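Local coordinates for hypothetical protein SO0527 (Shewanella oneidensis, PDB 2BBE) that is of unknown function but belongs to the antibiotic biosynthesis monooxygenase family and may therefore act as a small monooxygenase, at residues A[16-21]-A[64-69]; A[35-40]-A[48-53]. All blocks are in the same frame, centred on the assembly; numbering follows the deposited sequence.

How the contacts relate
Contact 1 (16-21 with 64-69) lies close to the centre of the chain and joins two neighbouring strands of the antiparallel sheet by backbone hydrogen bonds. Contact 2 (35-40 with 48-53), centred about 9 Å away, is also buried but joins the next strand of the same sheet to the turn and short helix packed over it, through apolar side chains and without a hydrogen bond. Strands 61-68 and 47-55 are neighbours, so the two contacts touch: Phe64 stacks on Tyr50, and backbone groups of Val65 and Lys67 pair with strand 47-55. Both reach a second subunit, contact 1 through Val65 and contact 2 through several residues.

Contact 1: A[16-21]-A[64-69]; sequences CVASFL and FVEKFV
Cys16 and Glu66 form a hydrogen-bonded antiparallel pair: Glu66 N donates to Cys16 O at 2.8 Å, and Cys16 N returns a bond to Glu66 O at 3.0 Å. Two residues on, Ala18 and Phe64 repeat the exchange. Ala18 N donates to Phe64 O at 3.0 Å, with a nearly straight N-H...O angle of 166°. Between these pairs stands the non-hydrogen-bonded pair Val17 and Val65, where Val17 CA sends a C-H...O contact to Phe64 O at 3.4 Å.

On the face carrying Cys16, Ala18, Phe64 and Glu66, the Glu66 side chain leans across to strand 8-22. With CG beside its backbone N (chi1 -43°) and the chain extended beyond, its carboxylate reaches over Cys16, OE1 lying 3.7 Å from Cys16 CB, while OE2 approaches Ala18 CB at 4.1 Å. OE1 also lies in plane at the edge of the Phe68 ring. The other face carries the two valines, and Val65 packs on Val65 of the second subunit. This is the pairing of central strands in the antiparallel sheet of a dimeric alpha-beta barrel fold, the clan to which the family belongs.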
ATOM      1  N   CYS A  16       4.946 -12.220  -2.974  1.00  9.89           N
ATOM      2  CA  CYS A  16       5.981 -12.794  -3.835  1.00 10.66           C
ATOM      3  C   CYS A  16       7.021 -11.759  -4.178  1.00 10.26           C
ATOM      4  O   CYS A  16       6.689 -10.595  -4.505  1.00 10.30           O
ATOM      5  CB  CYS A  16       5.379 -13.382  -5.134  1.00 10.30           C
ATOM      6  SG  CYS A  16       6.613 -14.087  -6.279  1.00 12.32           S
ATOM      7  N   VAL A  17       8.284 -12.165  -4.095  1.00  9.46           N
ATOM      8  CA  VAL A  17       9.385 -11.340  -4.579  1.00  8.87           C
ATOM      9  C   VAL A  17      10.085 -12.124  -5.691  1.00  9.04           C
ATOM     10  O   VAL A  17      10.539 -13.251  -5.471  1.00  9.60           O
ATOM     11  CB  VAL A  17      10.389 -10.973  -3.464  1.00  8.40           C
ATOM     12  CG1 VAL A  17      11.559 -10.151  -4.046  1.00  9.64           C
ATOM     13  CG2 VAL A  17       9.683 -10.173  -2.331  1.00 10.79           C
ATOM     14  N   ALA A  18      10.156 -11.539  -6.878  1.00  8.42           N
ATOM     15  CA  ALA A  18      10.724 -12.235  -8.048  1.00  9.13           C
ATOM     16  C   ALA A  18      11.772 -11.315  -8.673  1.00  9.76           C
ATOM     17  O   ALA A  18      11.433 -10.243  -9.206  1.00  9.91           O
ATOM     18  CB  ALA A  18       9.583 -12.579  -9.068  1.00  8.43           C
ATOM     19  N   SER A  19      13.044 -11.714  -8.582  1.00 10.16           N
ATOM     20  CA  SER A  19      14.145 -10.883  -9.056  1.00 10.41           C
ATOM     21  C   SER A  19      14.746 -11.524 -10.278  1.00 10.40           C
ATOM     22  O   SER A  19      14.861 -12.762 -10.352  1.00 10.34           O
ATOM     23  CB  SER A  19      15.233 -10.689  -7.985  1.00 10.86           C
ATOM     24  OG  SER A  19      15.797 -11.933  -7.572  1.00 13.72           O
ATOM     25  N   PHE A  20      15.140 -10.677 -11.221  1.00  9.65           N
ATOM     26  CA  PHE A  20      15.688 -11.115 -12.500  1.00  9.65           C
ATOM     27  C   PHE A  20      16.955 -10.359 -12.790  1.00 10.35           C
ATOM     28  O   PHE A  20      16.958  -9.121 -12.770  1.00  9.42           O
ATOM     29  CB  PHE A  20      14.669 -10.881 -13.621  1.00  9.69           C
ATOM     30  CG  PHE A  20      13.355 -11.563 -13.369  1.00  9.49           C
ATOM     31  CD1 PHE A  20      13.173 -12.903 -13.736  1.00  7.91           C
ATOM     32  CD2 PHE A  20      12.333 -10.896 -12.682  1.00  8.23           C
ATOM     33  CE1 PHE A  20      11.971 -13.559 -13.463  1.00  9.43           C
ATOM     34  CE2 PHE A  20      11.139 -11.536 -12.407  1.00  9.40           C
ATOM     35  CZ  PHE A  20      10.946 -12.868 -12.799  1.00  8.31           C
ATOM     36  N   LEU A  21      18.037 -11.100 -13.049  1.00 10.19           N
ATOM     37  CA  LEU A  21      19.317 -10.475 -13.403  1.00 10.46           C
ATOM     38  C   LEU A  21      19.488 -10.500 -14.912  1.00 10.79           C
ATOM     39  O   LEU A  21      19.660 -11.578 -15.494  1.00 10.91           O
ATOM     40  CB  LEU A  21      20.484 -11.230 -12.758  1.00  9.85           C
ATOM     41  CG  LEU A  21      21.877 -10.606 -12.948  1.00 10.70           C
ATOM     42  CD1 LEU A  21      22.014  -9.287 -12.141  1.00 11.52           C
ATOM     43  CD2 LEU A  21      22.944 -11.600 -12.532  1.00 11.82           C
ATOM     44  N   PHE A  64      10.200  -7.731  -9.120  1.00  8.92           N
ATOM     45  CA  PHE A  64       8.805  -7.522  -8.775  1.00  9.47           C
ATOM     46  C   PHE A  64       8.553  -7.776  -7.286  1.00  9.65           C
ATOM     47  O   PHE A  64       9.012  -8.778  -6.721  1.00  9.07           O
ATOM     48  CB  PHE A  64       7.874  -8.467  -9.593  1.00  9.38           C
ATOM     49  CG  PHE A  64       7.290  -7.835 -10.834  1.00 10.31           C
ATOM     50  CD1 PHE A  64       6.463  -6.703 -10.740  1.00  9.86           C
ATOM     51  CD2 PHE A  64       7.536  -8.389 -12.095  1.00 10.25           C
ATOM     52  CE1 PHE A  64       5.912  -6.124 -11.892  1.00 10.61           C
ATOM     53  CE2 PHE A  64       6.980  -7.824 -13.240  1.00  9.29           C
ATOM     54  CZ  PHE A  64       6.194  -6.686 -13.142  1.00  9.46           C
ATOM     55  N   VAL A  65       7.782  -6.878  -6.680  1.00  9.49           N
ATOM     56  CA  VAL A  65       7.289  -7.038  -5.318  1.00 10.08           C
ATOM     57  C   VAL A  65       5.772  -7.129  -5.424  1.00 10.55           C
ATOM     58  O   VAL A  65       5.109  -6.196  -5.915  1.00  9.83           O
ATOM     59  CB  VAL A  65       7.728  -5.841  -4.437  1.00 10.10           C
ATOM     60  CG1 VAL A  65       6.947  -5.832  -3.078  1.00 11.20           C
ATOM     61  CG2 VAL A  65       9.271  -5.904  -4.233  1.00 10.86           C
ATOM     62  N   GLU A  66       5.228  -8.269  -4.995  1.00 10.38           N
ATOM     63  CA  GLU A  66       3.851  -8.622  -5.322  1.00 10.69           C
ATOM     64  C   GLU A  66       3.079  -9.044  -4.079  1.00 10.35           C
ATOM     65  O   GLU A  66       3.686  -9.517  -3.101  1.00  9.98           O
ATOM     66  CB  GLU A  66       3.829  -9.806  -6.322  1.00 11.00           C
ATOM     67  CG  GLU A  66       4.852  -9.725  -7.474  1.00 11.80           C
ATOM     68  CD  GLU A  66       4.877 -10.992  -8.349  1.00 13.45           C
ATOM     69  OE1 GLU A  66       4.012 -11.885  -8.177  1.00 14.06           O
ATOM     70  OE2 GLU A  66       5.768 -11.088  -9.230  1.00 18.06           O
ATOM     71  N   LYS A  67       1.754  -8.906  -4.151  1.00  9.29           N
ATOM     72  CA  LYS A  67       0.840  -9.422  -3.118  0.50  9.09           C
ATOM     73  C   LYS A  67      -0.501  -9.785  -3.750  1.00  8.85           C
ATOM     74  O   LYS A  67      -1.037  -9.038  -4.584  1.00  9.04           O
ATOM     75  CB  LYS A  67       0.654  -8.414  -1.967  0.50  9.29           C
ATOM     76  CG  LYS A  67       0.134  -9.036  -0.656  0.50  8.65           C
ATOM     77  CD  LYS A  67      -0.184  -7.987   0.444  0.50  9.01           C
ATOM     78  CE  LYS A  67       1.064  -7.341   1.064  0.50  9.19           C
ATOM     79  NZ  LYS A  67       0.732  -6.363   2.209  0.50  8.44           N
ATOM     80  N   PHE A  68      -1.033 -10.940  -3.352  1.00  8.53           N
ATOM     81  CA  PHE A  68      -2.299 -11.482  -3.855  1.00  9.06           C
ATOM     82  C   PHE A  68      -3.175 -11.898  -2.685  1.00  9.14           C
ATOM     83  O   PHE A  68      -2.672 -12.209  -1.597  1.00  8.06           O
ATOM     84  CB  PHE A  68      -2.056 -12.690  -4.788  1.00  9.42           C
ATOM     85  CG  PHE A  68      -1.300 -12.326  -6.026  1.00 10.45           C
ATOM     86  CD1 PHE A  68       0.100 -12.315  -6.020  1.00 11.90           C
ATOM     87  CD2 PHE A  68      -1.987 -11.940  -7.188  1.00 11.66           C
ATOM     88  CE1 PHE A  68       0.820 -11.934  -7.169  1.00 12.24           C
ATOM     89  CE2 PHE A  68      -1.290 -11.552  -8.333  1.00 10.91           C
ATOM     90  CZ  PHE A  68       0.109 -11.548  -8.325  1.00 12.55           C
ATOM     91  N   VAL A  69      -4.490 -11.882  -2.901  1.00  9.70           N
ATOM     92  CA  VAL A  69      -5.436 -12.135  -1.810  1.00  9.36           C
ATOM     93  C   VAL A  69      -5.269 -13.543  -1.202  1.00  9.94           C
ATOM     94  O   VAL A  69      -5.579 -13.765  -0.029  1.00  9.17           O
ATOM     95  CB  VAL A  69      -6.906 -11.885  -2.256  1.00 10.26           C
ATOM     96  CG1 VAL A  69      -7.110 -10.407  -2.634  1.00  8.80           C
ATOM     97  CG2 VAL A  69      -7.282 -12.785  -3.404  1.00 11.01           C
TER

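Contact 2: A[35-40]-A[48-53]; sequences ASLIPD and IRYELN
Tyr50 and Leu52 reach from the sheet toward the turn at 35-38, and Ile38 comes down between them, touching both. The Tyr50 ring extends from the strand with CG opposite the backbone N (chi1 -162°), which carries CD2 and CE2 to Ile38. Ile38 CG1 lies 3.9 Å from Tyr50 CD2, approaching the ring obliquely, while Ile38 CA sits in plane at the ring edge. Beyond, the phenol oxygen reaches Leu37: Tyr50 OH is 3.8 Å from Leu37 CB and equally close to Leu37 CD1, so the leucine lies against one side of the phenol oxygen.

Ile38 owes its second contact to an extended CG1 branch (chi2 176°), which sets CD1 3.8 Å from Leu52 CB. Leu52 in turn sends its CD2 methyl to Ala35, 3.9 Å from Ala35 CB and 3.6 Å from Ala35 N. The 35-38 segment is a type I turn, closed by Ile38 N donating to Ala35 O at 3.1 Å; this bend brings Ala35, Leu37 and Ile38 to the strand together.

His77 meets the Tyr50 ring at a steep angle, and Ile83 of helix 81-94 adds to its packing. On the other side of the strand, Arg49 and Glu51 make reciprocal salt bridges with Glu51 and Arg49 of a second subunit.

No hydrogen bond links the two segments, and the touching residues are all buried. The turn is therefore held to the sheet by shape and apolar packing, while the strand's charged side chains serve the subunit interface.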
ATOM      1  N   ALA A  35       7.627  -4.580 -17.383  1.00 11.58           N
ATOM      2  CA  ALA A  35       6.644  -3.503 -17.212  1.00 11.19           C
ATOM      3  C   ALA A  35       5.397  -3.765 -18.041  1.00 11.68           C
ATOM      4  O   ALA A  35       4.290  -3.330 -17.659  1.00 11.40           O
ATOM      5  CB  ALA A  35       7.245  -2.129 -17.545  1.00 11.33           C
ATOM      6  N   SER A  36       5.562  -4.462 -19.171  1.00 11.62           N
ATOM      7  CA  SER A  36       4.426  -4.758 -20.058  1.00 12.36           C
ATOM      8  C   SER A  36       3.376  -5.654 -19.362  1.00 12.00           C
ATOM      9  O   SER A  36       2.197  -5.675 -19.767  1.00 12.13           O
ATOM     10  CB  SER A  36       4.902  -5.417 -21.372  1.00 12.65           C
ATOM     11  OG  SER A  36       5.241  -6.775 -21.104  1.00 14.58           O
ATOM     12  N   LEU A  37       3.795  -6.372 -18.320  1.00 11.38           N
ATOM     13  CA  LEU A  37       2.905  -7.277 -17.580  1.00 11.87           C
ATOM     14  C   LEU A  37       2.017  -6.552 -16.573  1.00 11.40           C
ATOM     15  O   LEU A  37       1.032  -7.117 -16.087  1.00 11.75           O
ATOM     16  CB  LEU A  37       3.713  -8.349 -16.804  1.00 11.27           C
ATOM     17  CG  LEU A  37       4.719  -9.176 -17.607  1.00 13.43           C
ATOM     18  CD1 LEU A  37       5.530 -10.081 -16.685  1.00 11.16           C
ATOM     19  CD2 LEU A  37       4.018  -9.968 -18.722  1.00 14.04           C
ATOM     20  N   ILE A  38       2.372  -5.315 -16.243  1.00 11.76           N
ATOM     21  CA  ILE A  38       1.743  -4.636 -15.104  1.00 11.77           C
ATOM     22  C   ILE A  38       0.247  -4.271 -15.297  1.00 12.13           C
ATOM     23  O   ILE A  38      -0.569  -4.567 -14.412  1.00 12.36           O
ATOM     24  CB  ILE A  38       2.593  -3.411 -14.634  1.00 12.38           C
ATOM     25  CG1 ILE A  38       3.929  -3.917 -14.078  1.00 12.28           C
ATOM     26  CG2 ILE A  38       1.828  -2.574 -13.564  1.00 10.97           C
ATOM     27  CD1 ILE A  38       4.892  -2.803 -13.668  1.00 11.96           C
ATOM     28  N   PRO A  39      -0.111  -3.605 -16.415  1.00 12.30           N
ATOM     29  CA  PRO A  39      -1.510  -3.154 -16.543  1.00 12.73           C
ATOM     30  C   PRO A  39      -2.526  -4.275 -16.406  1.00 13.19           C
ATOM     31  O   PRO A  39      -3.501  -4.100 -15.680  1.00 13.06           O
ATOM     32  CB  PRO A  39      -1.556  -2.522 -17.940  1.00 12.98           C
ATOM     33  CG  PRO A  39      -0.165  -2.031 -18.122  1.00 13.61           C
ATOM     34  CD  PRO A  39       0.681  -3.159 -17.575  1.00 12.17           C
ATOM     35  N   ASP A  40      -2.296  -5.430 -17.037  1.00 13.47           N
ATOM     36  CA  ASP A  40      -3.272  -6.519 -16.897  1.00 14.22           C
ATOM     37  C   ASP A  40      -3.232  -7.213 -15.538  1.00 13.37           C
ATOM     38  O   ASP A  40      -4.252  -7.720 -15.067  1.00 12.45           O
ATOM     39  CB  ASP A  40      -3.138  -7.547 -18.012  1.00 15.62           C
ATOM     40  CG  ASP A  40      -3.679  -7.032 -19.346  1.00 19.76           C
ATOM     41  OD1 ASP A  40      -4.469  -6.045 -19.376  1.00 23.51           O
ATOM     42  OD2 ASP A  40      -3.293  -7.624 -20.369  1.00 26.18           O
ATOM     43  N   ILE A  48      -3.319  -7.605  -5.242  1.00  8.82           N
ATOM     44  CA  ILE A  48      -3.281  -6.473  -4.281  1.00  9.90           C
ATOM     45  C   ILE A  48      -2.181  -5.490  -4.651  1.00 10.22           C
ATOM     46  O   ILE A  48      -2.384  -4.271  -4.627  1.00 10.28           O
ATOM     47  CB  ILE A  48      -3.072  -6.962  -2.811  1.00  9.42           C
ATOM     48  CG1 ILE A  48      -4.248  -7.839  -2.356  1.00 10.34           C
ATOM     49  CG2 ILE A  48      -2.813  -5.784  -1.824  1.00  9.58           C
ATOM     50  CD1 ILE A  48      -3.959  -8.620  -1.018  1.00  9.42           C
ATOM     51  N   ARG A  49      -1.030  -6.038  -5.040  1.00  9.63           N
ATOM     52  CA  ARG A  49       0.165  -5.269  -5.300  1.00 10.58           C
ATOM     53  C   ARG A  49       0.971  -5.952  -6.385  1.00  9.51           C
ATOM     54  O   ARG A  49       1.133  -7.192  -6.402  1.00  9.10           O
ATOM     55  CB  ARG A  49       1.022  -5.132  -4.012  1.00 10.73           C
ATOM     56  CG  ARG A  49       2.346  -4.462  -4.203  1.00 11.49           C
ATOM     57  CD  ARG A  49       3.193  -4.445  -2.898  1.00 11.71           C
ATOM     58  NE  ARG A  49       2.467  -3.819  -1.788  1.00 12.67           N
ATOM     59  CZ  ARG A  49       2.715  -4.052  -0.499  1.00 12.95           C
ATOM     60  NH1 ARG A  49       3.672  -4.906  -0.144  1.00 11.48           N
ATOM     61  NH2 ARG A  49       2.022  -3.419   0.435  1.00 13.09           N
ATOM     62  N   TYR A  50       1.489  -5.141  -7.296  1.00  9.38           N
ATOM     63  CA  TYR A  50       2.371  -5.652  -8.352  1.00  9.77           C
ATOM     64  C   TYR A  50       3.317  -4.551  -8.804  1.00 10.63           C
ATOM     65  O   TYR A  50       3.043  -3.826  -9.783  1.00 11.66           O
ATOM     66  CB  TYR A  50       1.515  -6.159  -9.506  1.00 10.02           C
ATOM     67  CG  TYR A  50       2.210  -7.075 -10.476  1.00 10.19           C
ATOM     68  CD1 TYR A  50       2.688  -8.339 -10.072  1.00 10.04           C
ATOM     69  CD2 TYR A  50       2.331  -6.708 -11.807  1.00  9.07           C
ATOM     70  CE1 TYR A  50       3.299  -9.213 -10.987  1.00 10.09           C
ATOM     71  CE2 TYR A  50       2.925  -7.575 -12.743  1.00 10.43           C
ATOM     72  CZ  TYR A  50       3.406  -8.813 -12.315  1.00 11.81           C
ATOM     73  OH  TYR A  50       3.973  -9.632 -13.248  1.00 12.19           O
ATOM     74  N   GLU A  51       4.424  -4.422  -8.078  1.00 10.00           N
ATOM     75  CA  GLU A  51       5.307  -3.275  -8.215  1.00  9.80           C
ATOM     76  C   GLU A  51       6.648  -3.711  -8.779  1.00 10.00           C
ATOM     77  O   GLU A  51       7.251  -4.673  -8.292  1.00  9.86           O
ATOM     78  CB  GLU A  51       5.520  -2.609  -6.855  1.00 10.57           C
ATOM     79  CG  GLU A  51       4.233  -2.015  -6.286  1.00 10.60           C
ATOM     80  CD  GLU A  51       4.437  -1.446  -4.896  1.00 14.79           C
ATOM     81  OE1 GLU A  51       5.581  -1.480  -4.376  1.00 16.74           O
ATOM     82  OE2 GLU A  51       3.441  -0.955  -4.326  1.00 15.51           O
ATOM     83  N   LEU A  52       7.096  -2.998  -9.810  1.00  9.62           N
ATOM     84  CA  LEU A  52       8.385  -3.257 -10.455  1.00  9.37           C
ATOM     85  C   LEU A  52       9.462  -2.288  -9.934  1.00  9.25           C
ATOM     86  O   LEU A  52       9.173  -1.126  -9.633  1.00  9.77           O
ATOM     87  CB  LEU A  52       8.230  -3.123 -11.982  1.00  8.74           C
ATOM     88  CG  LEU A  52       9.397  -3.599 -12.865  1.00  9.79           C
ATOM     89  CD1 LEU A  52       9.742  -5.099 -12.611  1.00 10.51           C
ATOM     90  CD2 LEU A  52       9.050  -3.342 -14.345  1.00  8.69           C
ATOM     91  N   ASN A  53      10.696  -2.776  -9.828  1.00  9.19           N
ATOM     92  CA  ASN A  53      11.773  -2.052  -9.152  1.00  9.80           C
ATOM     93  C   ASN A  53      13.103  -2.333  -9.861  1.00 10.23           C
ATOM     94  O   ASN A  53      13.372  -3.484 -10.270  1.00 10.30           O
ATOM     95  CB  ASN A  53      11.878  -2.509  -7.684  1.00  9.40           C
ATOM     96  CG  ASN A  53      10.533  -2.455  -6.940  1.00 11.86           C
ATOM     97  OD1 ASN A  53       9.734  -3.413  -6.965  1.00 15.43           O
ATOM     98  ND2 ASN A  53      10.275  -1.339  -6.308  1.00  7.70           N
TER